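Local coordinates for protein probable starch synthase 4, chloroplastic/amyloplastic (Arabidopsis thaliana, PDB 6GNE) that is a probable glycosyltransferase of the two-domain GT-B fold, holding adenosine-5'-diphosphate and glycan in its pockets, at residues 101-106 and 119-124; 407-412 and 472-477; 439-443 and 457-461. One frame throughout, in Å; residues are numbered along the deposited sequence.

Contact 1: residues 101-106 and 119-124; sequences HPSKFF and RRFSYF
Phe105 and Arg120 bring the backbones of the two segments closest, with their CA atoms 5.3 Å apart. Residues 101-106 form an irregular loop that opens with a type I beta turn from His101 to Lys104, and 119-124 belong to helix 117-134. This helix lies in the crossover between parallel strands 92-100 and 141-145 of the Rossmann-like N-terminal domain, so the loop leaving the first strand packs on the helix it leads to. Arg120 carries the polar link. Its chain bends at chi3 (73°), bringing NE to 2.8 Å from Phe105 O with the acceptor near the guanidinium plane, and NH2 adds a weak bond to the same oxygen. Asp117 forms a salt bridge to NH1, so the guanidinium is held from both the loop and the helix. The aliphatic part of Arg120 passes the Phe105 ring in the opposite direction, CG lying 3.8 Å from CD1. On its far rim the same ring puts CE2 over one face of Tyr123, the two planes being inclined at 44°; His101 completes this aromatic cluster. His101 ND1 in turn accepts the backbone N-H of Ser103 within the turn, which restrains the rotation of the imidazole. The guanidinium of Arg119 lies near His101 and Phe105, but its salt bridge is to Asp76. Phe106 points its edge at the face of Phe121 in an offset edge-to-face pair, ring centroids 5.7 Å apart, while its CZ lies 3.8 Å from Phe124 CB.

Contact 2: residues 407-412 and 472-477; sequences MRYGSI and LVEKVM
A single water ties Arg408 to Met477, donating to Met477 O at 2.7 Å and to Arg408 O at 2.8 Å; it also accepts a weak bond from Arg408 NH1. The CB of Arg408 points away from residues 472-477, and the stronger bonds of its guanidinium are elsewhere, with NE held by Trp269 O and NH2 by Thr266 O. No direct hydrogen bond joins the two segments, and beyond the water they meet by van der Waals packing, partly against backbone carbonyls. Met477 drapes its side chain along the chain reversal at Gly410: CG lies 3.4 Å from Gly410 CA, SD passes over the same carbon, and CE reaches to 3.6 Å from Arg408 O. A turn at chi3 (69°) curls the thioether end toward that carbonyl. The reversal is a Schellman motif that closes helix 402-408, with Gly410 at its C-prime position (phi 78°) and backbone bonds from Gly410 N to Met407 O and from Ser411 N to Ala406 O. It directs the chain into strand 412-416 of the parallel sheet in the C-terminal Rossmann-like domain. One helical turn before Met477, Val473 sets CG1 3.7 Å from Gly410 O. Val476 points toward residues 407-412: its CG1, anti to the backbone N (chi1 158°), lies against CB and CG of Met407, whose side chain crosses it nearly at right angles. Both methyls of Val476 also meet Ile412 CD1, each at 3.9 Å, and Ile412 CD1 also lies 4.2 Å from Leu472 CG.

Contact 3: residues 439-443 and 457-461; sequences NGFTF and RAFNH
Phe441, with the most surface buried here, projects from strand 441-443 onto helix 448-464, where Ala458 and Arg457 receive its ring. Strand and helix follow one another in the chain as a beta-alpha unit of the C-terminal Rossmann-like domain. The strand is outermost in the six-stranded parallel sheet, and the helix runs back against it: the short axes are 10.2 Å apart and nearly antiparallel, at 162°. The small side chain of Ala458 sits over one face of the Phe441 ring. Its CB lies 3.7 Å from the ring centroid and 14° off the normal, a CH-pi contact, and Ala458 CA comes down near CZ on the same face. With CG of Phe441 anti to its carbonyl carbon (chi1 -61°), the ring extends across to the helix backbone and meets two more residues with its rim. Arg457 comes alongside in the opposite direction and brings NH2 to the edge of the ring, 3.6 Å from CD2. The guanidinium is inclined to the ring rather than stacked on it, and its charge is met by salt bridges from NH2 to Asp429 and from NH1 to Asp427. Asp427 also accepts the backbone N-H of Thr442, so one carboxylate touches both the strand and the arginine. One turn along the helix, His461 offers a face to the edge of Phe441 in an offset edge-to-face pair with centroids 5.6 Å apart. At that edge Phe441 CE2 lies 3.9 Å from His461 CD2.

Contact 1 comes first along the chain, in the N-terminal Rossmann-like domain of the GT-B fold; contacts 2 and 3 lie in the C-terminal one, on the other side of the chain's centre. Contact 1 is about 43 Å from contact 2 and about 47 Å from contact 3, between centres. The latter two are neighbours, about 13 Å between centres, and contact 3 is nested in the chain loop that contact 2 closes. Strands 412-416 and 441-443 pair in one sheet, and helices 448-464 and 466-477 follow each other. Asn439 touches Met407 and Val476, and Gly440 touches Ile412, so the two contacts pack as one continuous region at the 441-443 edge of the C-terminal sheet.

Contact 1: residues 101-106 and 119-124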
loop_
_atom_site.group_PDB
_atom_site.type_symbol
_atom_site.label_atom_id
_atom_site.label_comp_id
_atom_site.label_asym_id
_atom_site.label_seq_id
_atom_site.Cartn_x
_atom_site.Cartn_y
_atom_site.Cartn_z
ATOM N N HIS A 101 -16.641 -22.959 4.403
ATOM C CA HIS A 101 -16.712 -23.606 3.111
ATOM C C HIS A 101 -15.630 -24.665 3.185
ATOM O O HIS A 101 -14.547 -24.378 3.669
ATOM C CB HIS A 101 -16.408 -22.574 2.014
ATOM C CG HIS A 101 -16.476 -23.116 0.623
ATOM N ND1 HIS A 101 -15.490 -23.918 0.096
ATOM C CD2 HIS A 101 -17.392 -22.954 -0.365
ATOM C CE1 HIS A 101 -15.796 -24.236 -1.150
ATOM N NE2 HIS A 101 -16.947 -23.666 -1.452
ATOM N N PRO A 102 -15.888 -25.892 2.692
ATOM C CA PRO A 102 -14.883 -26.983 2.851
ATOM C C PRO A 102 -13.460 -26.671 2.339
ATOM O O PRO A 102 -12.509 -27.243 2.832
ATOM C CB PRO A 102 -15.485 -28.169 2.082
ATOM C CG PRO A 102 -16.745 -27.683 1.465
ATOM C CD PRO A 102 -17.131 -26.361 2.062
ATOM N N SER A 103 -13.335 -25.783 1.355
ATOM C CA SER A 103 -12.036 -25.334 0.799
ATOM C C SER A 103 -11.178 -24.449 1.716
ATOM O O SER A 103 -10.017 -24.194 1.400
ATOM C CB SER A 103 -12.241 -24.565 -0.518
ATOM O OG SER A 103 -12.924 -25.325 -1.500
ATOM N N LYS A 104 -11.747 -23.950 2.813
ATOM C CA LYS A 104 -10.979 -23.292 3.880
ATOM C C LYS A 104 -10.192 -22.125 3.345
ATOM O O LYS A 104 -8.957 -22.067 3.438
ATOM C CB LYS A 104 -10.076 -24.305 4.588
ATOM C CG LYS A 104 -10.868 -25.331 5.372
ATOM C CD LYS A 104 -9.922 -26.419 5.937
ATOM C CE LYS A 104 -10.218 -26.847 7.388
ATOM N NZ LYS A 104 -9.193 -26.389 8.416
ATOM N N PHE A 105 -10.927 -21.185 2.775
ATOM C CA PHE A 105 -10.317 -20.146 1.980
ATOM C C PHE A 105 -9.345 -19.281 2.758
ATOM O O PHE A 105 -8.315 -18.898 2.219
ATOM C CB PHE A 105 -11.384 -19.264 1.337
ATOM C CG PHE A 105 -12.243 -19.971 0.318
ATOM C CD1 PHE A 105 -11.669 -20.655 -0.758
ATOM C CD2 PHE A 105 -13.634 -19.915 0.410
ATOM C CE1 PHE A 105 -12.467 -21.301 -1.702
ATOM C CE2 PHE A 105 -14.428 -20.548 -0.528
ATOM C CZ PHE A 105 -13.841 -21.247 -1.590
ATOM N N PHE A 106 -9.648 -18.973 4.011
ATOM C CA PHE A 106 -8.778 -18.100 4.807
ATOM C C PHE A 106 -8.116 -18.798 5.981
ATOM O O PHE A 106 -7.886 -18.206 7.033
ATOM C CB PHE A 106 -9.557 -16.851 5.193
ATOM C CG PHE A 106 -10.069 -16.126 4.003
ATOM C CD1 PHE A 106 -9.185 -15.509 3.142
ATOM C CD2 PHE A 106 -11.418 -16.138 3.681
ATOM C CE1 PHE A 106 -9.639 -14.883 2.001
ATOM C CE2 PHE A 106 -11.883 -15.501 2.539
ATOM C CZ PHE A 106 -10.988 -14.880 1.695
ATOM N N ARG A 119 -11.032 -17.675 -6.565
ATOM C CA ARG A 119 -12.165 -18.221 -5.860
ATOM C C ARG A 119 -12.245 -17.662 -4.430
ATOM O O ARG A 119 -13.323 -17.227 -3.992
ATOM C CB ARG A 119 -12.113 -19.749 -5.859
ATOM C CG ARG A 119 -12.451 -20.361 -7.217
ATOM C CD ARG A 119 -12.099 -21.849 -7.306
ATOM N NE ARG A 119 -12.709 -22.656 -6.249
ATOM C CZ ARG A 119 -14.006 -22.972 -6.167
ATOM N NH1 ARG A 119 -14.427 -23.712 -5.150
ATOM N NH2 ARG A 119 -14.895 -22.538 -7.062
ATOM N N ARG A 120 -11.099 -17.660 -3.741
ATOM C CA ARG A 120 -10.973 -17.140 -2.382
ATOM C C ARG A 120 -11.579 -15.741 -2.292
ATOM O O ARG A 120 -12.480 -15.501 -1.496
ATOM C CB ARG A 120 -9.505 -17.092 -1.940
ATOM C CG ARG A 120 -8.811 -18.429 -1.733
ATOM C CD ARG A 120 -7.330 -18.264 -1.418
ATOM N NE ARG A 120 -7.125 -17.755 -0.046
ATOM C CZ ARG A 120 -6.149 -16.938 0.367
ATOM N NH1 ARG A 120 -5.216 -16.460 -0.461
ATOM N NH2 ARG A 120 -6.098 -16.579 1.648
ATOM N N PHE A 121 -11.138 -14.820 -3.136
ATOM C CA PHE A 121 -11.566 -13.426 -2.978
ATOM C C PHE A 121 -12.910 -13.062 -3.651
ATOM O O PHE A 121 -13.616 -12.153 -3.197
ATOM C CB PHE A 121 -10.422 -12.481 -3.353
ATOM C CG PHE A 121 -9.239 -12.574 -2.412
ATOM C CD1 PHE A 121 -9.308 -12.004 -1.149
ATOM C CD2 PHE A 121 -8.073 -13.247 -2.782
ATOM C CE1 PHE A 121 -8.232 -12.078 -0.282
ATOM C CE2 PHE A 121 -6.996 -13.343 -1.910
ATOM C CZ PHE A 121 -7.065 -12.759 -0.659
ATOM N N SER A 122 -13.282 -13.753 -4.720
ATOM C CA SER A 122 -14.643 -13.611 -5.249
ATOM C C SER A 122 -15.682 -14.131 -4.231
ATOM O O SER A 122 -16.753 -13.536 -4.085
ATOM C CB SER A 122 -14.808 -14.289 -6.621
ATOM O OG SER A 122 -14.595 -15.678 -6.539
ATOM N N TYR A 123 -15.381 -15.220 -3.520
ATOM C CA TYR A 123 -16.264 -15.662 -2.421
ATOM C C TYR A 123 -16.429 -14.568 -1.375
ATOM O O TYR A 123 -17.551 -14.202 -1.004
ATOM C CB TYR A 123 -15.738 -16.924 -1.730
ATOM C CG TYR A 123 -16.627 -17.412 -0.589
ATOM C CD1 TYR A 123 -16.529 -16.851 0.705
ATOM C CD2 TYR A 123 -17.569 -18.428 -0.793
ATOM C CE1 TYR A 123 -17.348 -17.296 1.734
ATOM C CE2 TYR A 123 -18.383 -18.877 0.244
ATOM C CZ TYR A 123 -18.276 -18.314 1.501
ATOM O OH TYR A 123 -19.074 -18.783 2.528
ATOM N N PHE A 124 -15.290 -14.079 -0.897
ATOM C CA PHE A 124 -15.246 -13.033 0.105
ATOM C C PHE A 124 -16.073 -11.820 -0.307
ATOM O O PHE A 124 -16.836 -11.276 0.511
ATOM C CB PHE A 124 -13.800 -12.606 0.381
ATOM C CG PHE A 124 -13.697 -11.359 1.212
ATOM C CD1 PHE A 124 -14.220 -11.330 2.511
ATOM C CD2 PHE A 124 -13.113 -10.207 0.702
ATOM C CE1 PHE A 124 -14.151 -10.182 3.279
ATOM C CE2 PHE A 124 -13.028 -9.052 1.486
ATOM C CZ PHE A 124 -13.550 -9.042 2.773
#

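Contact 2: residues 407-412 and 472-477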
loop_
_atom_site.group_PDB
_atom_site.type_symbol
_atom_site.label_atom_id
_atom_site.label_comp_id
_atom_site.label_asym_id
_atom_site.label_seq_id
_atom_site.Cartn_x
_atom_site.Cartn_y
_atom_site.Cartn_z
ATOM N N MET A 407 10.776 10.368 5.286
ATOM C CA MET A 407 10.849 11.811 5.512
ATOM C C MET A 407 10.200 12.249 6.842
ATOM O O MET A 407 10.676 13.157 7.522
ATOM C CB MET A 407 10.204 12.553 4.353
ATOM C CG MET A 407 11.061 12.523 3.107
ATOM S SD MET A 407 10.482 13.583 1.798
ATOM C CE MET A 407 9.109 12.628 1.166
ATOM N N ARG A 408 9.129 11.567 7.218
ATOM C CA ARG A 408 8.486 11.802 8.497
ATOM C C ARG A 408 9.456 11.536 9.650
ATOM O O ARG A 408 9.403 12.235 10.646
ATOM C CB ARG A 408 7.226 10.926 8.597
ATOM C CG ARG A 408 6.469 10.915 9.914
ATOM C CD ARG A 408 5.845 12.258 10.199
ATOM N NE ARG A 408 4.839 12.138 11.253
ATOM C CZ ARG A 408 4.472 13.099 12.106
ATOM N NH1 ARG A 408 5.020 14.295 12.056
ATOM N NH2 ARG A 408 3.516 12.855 13.003
ATOM N N TYR A 409 10.329 10.542 9.491
ATOM C CA TYR A 409 11.351 10.173 10.482
ATOM C C TYR A 409 12.720 10.818 10.188
ATOM O O TYR A 409 13.743 10.417 10.749
ATOM C CB TYR A 409 11.467 8.628 10.567
ATOM C CG TYR A 409 10.329 7.987 11.320
ATOM C CD1 TYR A 409 9.044 7.996 10.817
ATOM C CD2 TYR A 409 10.524 7.395 12.570
ATOM C CE1 TYR A 409 7.985 7.422 11.526
ATOM C CE2 TYR A 409 9.464 6.822 13.293
ATOM C CZ TYR A 409 8.204 6.845 12.761
ATOM O OH TYR A 409 7.151 6.295 13.422
ATOM N N GLY A 410 12.735 11.820 9.320
ATOM C CA GLY A 410 13.929 12.585 9.024
ATOM C C GLY A 410 14.959 11.952 8.096
ATOM O O GLY A 410 16.042 12.536 7.933
ATOM N N SER A 411 14.651 10.782 7.515
ATOM C CA SER A 411 15.571 10.106 6.603
ATOM C C SER A 411 15.305 10.628 5.189
ATOM O O SER A 411 14.157 10.621 4.736
ATOM C CB SER A 411 15.392 8.583 6.691
ATOM O OG SER A 411 16.341 7.855 5.918
ATOM N N ILE A 412 16.352 11.067 4.504
ATOM C CA ILE A 412 16.217 11.772 3.214
ATOM C C ILE A 412 16.203 10.828 2.029
ATOM O O ILE A 412 17.111 10.035 1.883
ATOM C CB ILE A 412 17.346 12.779 3.027
ATOM C CG1 ILE A 412 17.350 13.780 4.206
ATOM C CG2 ILE A 412 17.213 13.505 1.696
ATOM C CD1 ILE A 412 16.017 14.484 4.462
ATOM N N LEU A 472 17.927 20.528 6.211
ATOM C CA LEU A 472 17.202 19.712 5.265
ATOM C C LEU A 472 16.362 18.657 6.009
ATOM O O LEU A 472 15.178 18.451 5.651
ATOM C CB LEU A 472 18.161 19.046 4.256
ATOM C CG LEU A 472 17.509 18.164 3.189
ATOM C CD1 LEU A 472 16.464 18.916 2.356
ATOM C CD2 LEU A 472 18.591 17.612 2.274
ATOM N N VAL A 473 16.957 18.027 7.039
ATOM C CA VAL A 473 16.253 17.078 7.900
ATOM C C VAL A 473 15.063 17.755 8.592
ATOM O O VAL A 473 13.931 17.250 8.519
ATOM C CB VAL A 473 17.181 16.450 8.965
ATOM C CG1 VAL A 473 16.394 15.594 9.942
ATOM C CG2 VAL A 473 18.258 15.583 8.332
ATOM N N GLU A 474 15.314 18.893 9.238
ATOM C CA GLU A 474 14.247 19.682 9.892
ATOM C C GLU A 474 13.075 20.020 8.961
ATOM O O GLU A 474 11.884 19.864 9.305
ATOM C CB GLU A 474 14.827 20.961 10.486
ATOM C CG GLU A 474 15.637 20.633 11.729
ATOM C CD GLU A 474 16.551 21.727 12.204
ATOM O OE1 GLU A 474 17.074 21.588 13.340
ATOM O OE2 GLU A 474 16.745 22.703 11.441
ATOM N N LYS A 475 13.434 20.450 7.764
ATOM C CA LYS A 475 12.450 20.893 6.796
ATOM C C LYS A 475 11.552 19.757 6.350
ATOM O O LYS A 475 10.335 19.913 6.264
ATOM C CB LYS A 475 13.163 21.499 5.584
ATOM C CG LYS A 475 12.240 21.970 4.490
ATOM C CD LYS A 475 13.050 22.455 3.324
ATOM C CE LYS A 475 12.218 22.443 2.061
ATOM N NZ LYS A 475 13.171 22.574 0.936
ATOM N N VAL A 476 12.176 18.636 6.046
ATOM C CA VAL A 476 11.514 17.440 5.543
ATOM C C VAL A 476 10.599 16.830 6.610
ATOM O O VAL A 476 9.500 16.350 6.318
ATOM C CB VAL A 476 12.642 16.477 5.049
ATOM C CG1 VAL A 476 12.239 15.054 4.993
ATOM C CG2 VAL A 476 13.102 16.910 3.677
ATOM N N MET A 477 11.060 16.876 7.858
ATOM C CA MET A 477 10.258 16.433 9.003
ATOM C C MET A 477 9.018 17.312 9.282
ATOM O O MET A 477 8.104 16.838 9.932
ATOM C CB MET A 477 11.123 16.312 10.253
ATOM C CG MET A 477 12.064 15.114 10.212
ATOM S SD MET A 477 12.954 14.783 11.766
ATOM C CE MET A 477 11.512 14.256 12.710
HETATM O O HOH W 1 8.229 14.628 11.533
#

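Contact 3: residues 439-443 and 457-461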
loop_
_atom_site.group_PDB
_atom_site.type_symbol
_atom_site.label_atom_id
_atom_site.label_comp_id
_atom_site.label_asym_id
_atom_site.label_seq_id
_atom_site.Cartn_x
_atom_site.Cartn_y
_atom_site.Cartn_z
ATOM N N ASN A 439 13.057 18.179 -1.189
ATOM C CA ASN A 439 13.159 17.335 0.012
ATOM C C ASN A 439 14.076 16.144 -0.084
ATOM O O ASN A 439 14.117 15.365 0.852
ATOM C CB ASN A 439 11.759 16.850 0.409
ATOM C CG ASN A 439 11.084 16.037 -0.693
ATOM O OD1 ASN A 439 11.731 15.648 -1.689
ATOM N ND2 ASN A 439 9.798 15.753 -0.507
ATOM N N GLY A 440 14.812 15.977 -1.177
ATOM C CA GLY A 440 15.603 14.757 -1.358
ATOM C C GLY A 440 16.416 14.752 -2.628
ATOM O O GLY A 440 16.880 15.796 -3.103
ATOM N N PHE A 441 16.608 13.556 -3.172
ATOM C CA PHE A 441 17.422 13.364 -4.371
ATOM C C PHE A 441 16.727 12.418 -5.308
ATOM O O PHE A 441 16.191 11.418 -4.869
ATOM C CB PHE A 441 18.773 12.764 -3.986
ATOM C CG PHE A 441 19.565 13.632 -3.064
ATOM C CD1 PHE A 441 19.412 13.513 -1.704
ATOM C CD2 PHE A 441 20.444 14.558 -3.571
ATOM C CE1 PHE A 441 20.117 14.318 -0.845
ATOM C CE2 PHE A 441 21.174 15.367 -2.719
ATOM C CZ PHE A 441 20.989 15.263 -1.339
ATOM N N THR A 442 16.719 12.760 -6.607
ATOM C CA THR A 442 16.074 11.926 -7.620
ATOM C C THR A 442 16.971 11.621 -8.793
ATOM O O THR A 442 17.983 12.235 -8.984
ATOM C CB THR A 442 14.739 12.558 -8.125
ATOM O OG1 THR A 442 14.964 13.755 -8.890
ATOM C CG2 THR A 442 13.778 12.868 -6.975
ATOM N N PHE A 443 16.585 10.636 -9.578
ATOM C CA PHE A 443 17.227 10.360 -10.878
ATOM C C PHE A 443 16.195 9.826 -11.867
ATOM O O PHE A 443 15.167 9.266 -11.462
ATOM C CB PHE A 443 18.407 9.385 -10.710
ATOM C CG PHE A 443 18.032 8.031 -10.201
ATOM C CD1 PHE A 443 17.817 7.800 -8.853
ATOM C CD2 PHE A 443 17.915 6.968 -11.080
ATOM C CE1 PHE A 443 17.496 6.542 -8.397
ATOM C CE2 PHE A 443 17.569 5.685 -10.639
ATOM C CZ PHE A 443 17.352 5.473 -9.295
ATOM N N ARG A 457 25.731 12.773 -4.927
ATOM C CA ARG A 457 25.322 14.094 -4.433
ATOM C C ARG A 457 24.792 14.027 -3.028
ATOM O O ARG A 457 25.079 14.876 -2.229
ATOM C CB ARG A 457 24.325 14.784 -5.366
ATOM C CG ARG A 457 24.948 15.166 -6.706
ATOM C CD ARG A 457 23.977 15.851 -7.655
ATOM N NE ARG A 457 22.897 14.974 -8.121
ATOM C CZ ARG A 457 21.627 15.018 -7.702
ATOM N NH1 ARG A 457 20.765 14.153 -8.179
ATOM N NH2 ARG A 457 21.193 15.938 -6.831
ATOM N N ALA A 458 24.060 12.981 -2.701
ATOM C CA ALA A 458 23.518 12.821 -1.374
ATOM C C ALA A 458 24.637 12.639 -0.346
ATOM O O ALA A 458 24.612 13.270 0.711
ATOM C CB ALA A 458 22.550 11.659 -1.333
ATOM N N PHE A 459 25.628 11.816 -0.667
ATOM C CA PHE A 459 26.806 11.635 0.211
ATOM C C PHE A 459 27.624 12.900 0.371
ATOM O O PHE A 459 28.039 13.215 1.469
ATOM C CB PHE A 459 27.713 10.488 -0.251
ATOM C CG PHE A 459 27.283 9.140 0.262
ATOM C CD1 PHE A 459 25.977 8.697 0.089
ATOM C CD2 PHE A 459 28.183 8.325 0.921
ATOM C CE1 PHE A 459 25.581 7.473 0.568
ATOM C CE2 PHE A 459 27.808 7.089 1.398
ATOM C CZ PHE A 459 26.499 6.660 1.218
ATOM N N ASN A 460 27.828 13.627 -0.724
ATOM C CA ASN A 460 28.469 14.967 -0.697
ATOM C C ASN A 460 27.731 15.938 0.223
ATOM O O ASN A 460 28.350 16.527 1.108
ATOM C CB ASN A 460 28.576 15.586 -2.114
ATOM C CG ASN A 460 29.713 14.970 -2.960
ATOM O OD1 ASN A 460 30.401 13.996 -2.562
ATOM N ND2 ASN A 460 29.902 15.531 -4.154
ATOM N N HIS A 461 26.423 16.102 0.011
ATOM C CA HIS A 461 25.599 16.993 0.847
ATOM C C HIS A 461 25.685 16.608 2.333
ATOM O O HIS A 461 25.884 17.475 3.172
ATOM C CB HIS A 461 24.140 17.037 0.374
ATOM C CG HIS A 461 23.886 18.011 -0.739
ATOM N ND1 HIS A 461 23.401 19.283 -0.518
ATOM C CD2 HIS A 461 24.051 17.902 -2.090
ATOM C CE1 HIS A 461 23.271 19.912 -1.687
ATOM N NE2 HIS A 461 23.652 19.096 -2.659
#